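Local atomic coordinates of putative calcium-regulated periplasmic protein (Bacteroides thetaiotaomicron, PDB entry 3DB7), a protein that binds calcium ions and is probably a calcium-regulated periplasmic protein of the PepSY-like family, its precise role being unknown. Residues D103-L108 with E113-L118. Sequence-based numbering, arbitrary orientation. Where two conformers were deposited one is given.
Sequences DYEVKL and ELKFDL. With CA (calcium ion), chain D.
Strands 103-108 and 113-117 form an antiparallel beta hairpin of the PepSY-like fold, in which Tyr-104 with Phe-116 and Val-106 with Leu-114 are hydrogen-bonded pairs, each joined by two bonds between backbone N and O. Tyr-104, Val-106, Leu-114 and Phe-116 share the face that helix 79-88 covers, where Ile-81 touches Tyr-104, Val-106 and Phe-116. There Val-106 CG2 approaches Phe-116 CE1 at 4.2 Å, and the Leu-118 and Tyr-104 side chains cross at about a right angle, with Leu-118 CD2 3.6 Å from Tyr-104 CE1. Water 3 links Tyr-104 OH to Leu-118 O.

The other face is charged. Lys-107 bends at its second torsion (chi2 86°), which swings its chain over to Glu-113; NZ reaches the anti lone pair of Glu-113 OE2 at 2.8 Å and also bonds Arg-111 O in the turn. Glu-105 and Lys-115 run side by side, pointing the same way, with CG atoms 3.9 Å apart. Past that contact the glutamate stays extended and binds calcium through OE2, a metal shared with Glu-105 of the second subunit, whereas Lys-115 turns at chi3 (64°) toward Asp-103. The direct ion pair between Lys-115 NZ and Asp-103 OD2 is long, 3.6 Å, but water 1 bridges them, donating to Asp-103 OD2 at 2.5 Å and accepting from Lys-115 NZ at 2.8 Å.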
loop_
_atom_site.group_PDB
_atom_site.type_symbol
_atom_site.label_atom_id
_atom_site.label_comp_id
_atom_site.label_asym_id
_atom_site.label_seq_id
_atom_site.Cartn_x
_atom_site.Cartn_y
_atom_site.Cartn_z
ATOM N N ASP A 103 10.722 -2.749 1.695
ATOM C CA ASP A 103 9.809 -3.307 2.675
ATOM C C ASP A 103 8.886 -4.365 2.071
ATOM O O ASP A 103 8.831 -4.517 0.838
ATOM C CB ASP A 103 9.046 -2.195 3.423
ATOM C CG ASP A 103 8.179 -1.346 2.509
ATOM O OD1 ASP A 103 7.786 -1.874 1.459
ATOM O OD2 ASP A 103 7.903 -0.184 2.825
ATOM N N TYR A 104 8.224 -5.111 2.943
ATOM C CA TYR A 104 7.052 -5.935 2.619
ATOM C C TYR A 104 5.813 -5.286 3.202
ATOM O O TYR A 104 5.860 -4.783 4.334
ATOM C CB TYR A 104 7.098 -7.295 3.279
ATOM C CG TYR A 104 8.215 -8.129 2.888
ATOM C CD1 TYR A 104 9.450 -8.041 3.534
ATOM C CD2 TYR A 104 8.050 -9.028 1.863
ATOM C CE1 TYR A 104 10.498 -8.847 3.176
ATOM C CE2 TYR A 104 9.127 -9.857 1.443
ATOM C CZ TYR A 104 10.341 -9.726 2.108
ATOM O OH TYR A 104 11.451 -10.497 1.802
ATOM N N GLU A 105 4.716 -5.252 2.431
ATOM C CA GLU A 105 3.366 -4.909 2.926
ATOM C C GLU A 105 2.553 -6.198 2.953
ATOM O O GLU A 105 2.707 -7.070 2.073
ATOM C CB GLU A 105 2.623 -3.980 1.980
ATOM C CG GLU A 105 3.117 -2.512 1.903
ATOM C CD GLU A 105 2.332 -1.686 0.866
ATOM O OE1 GLU A 105 1.211 -2.111 0.446
ATOM O OE2 GLU A 105 2.836 -0.621 0.459
ATOM N N VAL A 106 1.707 -6.340 3.979
ATOM C CA VAL A 106 0.780 -7.443 4.077
ATOM C C VAL A 106 -0.604 -6.921 4.446
ATOM O O VAL A 106 -0.735 -6.130 5.380
ATOM C CB VAL A 106 1.289 -8.364 5.189
ATOM C CG1 VAL A 106 0.357 -9.450 5.423
ATOM C CG2 VAL A 106 2.730 -8.894 4.792
ATOM N N LYS A 107 -1.626 -7.323 3.688
ATOM C CA LYS A 107 -3.018 -6.934 3.965
ATOM C C LYS A 107 -3.771 -8.146 4.419
ATOM O O LYS A 107 -3.741 -9.195 3.743
ATOM C CB LYS A 107 -3.705 -6.361 2.721
ATOM C CG LYS A 107 -5.120 -5.894 2.914
ATOM C CD LYS A 107 -5.172 -4.466 3.410
ATOM C CE LYS A 107 -6.596 -3.883 3.327
ATOM N NZ LYS A 107 -6.769 -2.694 4.212
ATOM N N LEU A 108 -4.438 -8.045 5.559
ATOM C CA LEU A 108 -5.085 -9.198 6.161
ATOM C C LEU A 108 -6.598 -9.115 5.918
ATOM O O LEU A 108 -7.151 -8.028 5.647
ATOM C CB LEU A 108 -4.859 -9.231 7.682
ATOM C CG LEU A 108 -3.398 -9.237 8.123
ATOM C CD1 LEU A 108 -3.282 -9.252 9.678
ATOM C CD2 LEU A 108 -2.600 -10.322 7.468
ATOM N N GLU A 113 -3.295 -3.739 7.901
ATOM C CA GLU A 113 -2.164 -3.747 6.992
ATOM C C GLU A 113 -0.889 -3.638 7.846
ATOM O O GLU A 113 -0.833 -2.810 8.749
ATOM C CB GLU A 113 -2.204 -2.565 6.025
ATOM C CG GLU A 113 -3.455 -2.518 5.178
ATOM C CD GLU A 113 -3.434 -1.377 4.128
ATOM O OE1 GLU A 113 -2.361 -0.762 3.897
ATOM O OE2 GLU A 113 -4.491 -1.145 3.500
ATOM N N LEU A 114 0.059 -4.522 7.568
ATOM C CA LEU A 114 1.314 -4.556 8.284
ATOM C C LEU A 114 2.435 -4.286 7.318
ATOM O O LEU A 114 2.337 -4.661 6.158
ATOM C CB LEU A 114 1.528 -5.968 8.867
ATOM C CG LEU A 114 0.419 -6.563 9.742
ATOM C CD1 LEU A 114 0.756 -8.002 10.068
ATOM C CD2 LEU A 114 0.193 -5.714 10.977
ATOM N N LYS A 115 3.459 -3.609 7.767
ATOM C CA LYS A 115 4.678 -3.421 6.971
ATOM C C LYS A 115 5.846 -3.914 7.770
ATOM O O LYS A 115 5.936 -3.702 8.980
ATOM C CB LYS A 115 4.845 -1.947 6.624
ATOM C CG LYS A 115 3.815 -1.455 5.622
ATOM C CD LYS A 115 3.940 0.060 5.295
ATOM C CE LYS A 115 5.205 0.372 4.636
ATOM N NZ LYS A 115 5.295 1.883 4.266
ATOM N N PHE A 116 6.775 -4.528 7.054
ATOM C CA PHE A 116 8.009 -5.089 7.642
ATOM C C PHE A 116 9.190 -4.589 6.803
ATOM O O PHE A 116 9.089 -4.496 5.553
ATOM C CB PHE A 116 7.999 -6.605 7.616
ATOM C CG PHE A 116 6.872 -7.201 8.358
ATOM C CD1 PHE A 116 5.617 -7.341 7.762
ATOM C CD2 PHE A 116 7.052 -7.658 9.661
ATOM C CE1 PHE A 116 4.564 -7.908 8.469
ATOM C CE2 PHE A 116 6.015 -8.243 10.347
ATOM C CZ PHE A 116 4.780 -8.364 9.765
ATOM N N ASP A 117 10.329 -4.360 7.428
ATOM C CA ASP A 117 11.537 -4.135 6.647
ATOM C C ASP A 117 12.016 -5.475 6.083
ATOM O O ASP A 117 11.402 -6.532 6.282
ATOM C CB ASP A 117 12.600 -3.343 7.463
ATOM C CG ASP A 117 13.250 -4.159 8.580
ATOM O OD1 ASP A 117 13.096 -5.401 8.611
ATOM O OD2 ASP A 117 13.909 -3.517 9.462
ATOM N N LEU A 118 13.099 -5.412 5.323
ATOM C CA LEU A 118 13.554 -6.602 4.606
ATOM C C LEU A 118 14.198 -7.616 5.542
ATOM O O LEU A 118 14.486 -8.763 5.116
ATOM C CB LEU A 118 14.453 -6.224 3.398
ATOM C CG LEU A 118 13.741 -5.503 2.242
ATOM C CD1 LEU A 118 14.669 -5.385 0.997
ATOM C CD2 LEU A 118 12.459 -6.176 1.872
HETATM CA CA CA D . 4.622 0.615 -0.273
HETATM O O HOH W 1 8.007 2.158 3.543
HETATM O O HOH W 2 6.738 0.347 0.183
HETATM O O HOH W 3 13.946 -9.904 2.725
HETATM O O HOH W 4 5.751 0.838 1.817
HETATM O O HOH W 5 6.385 2.045 -0.776
HETATM O O HOH W 6 5.496 1.212 -2.325
#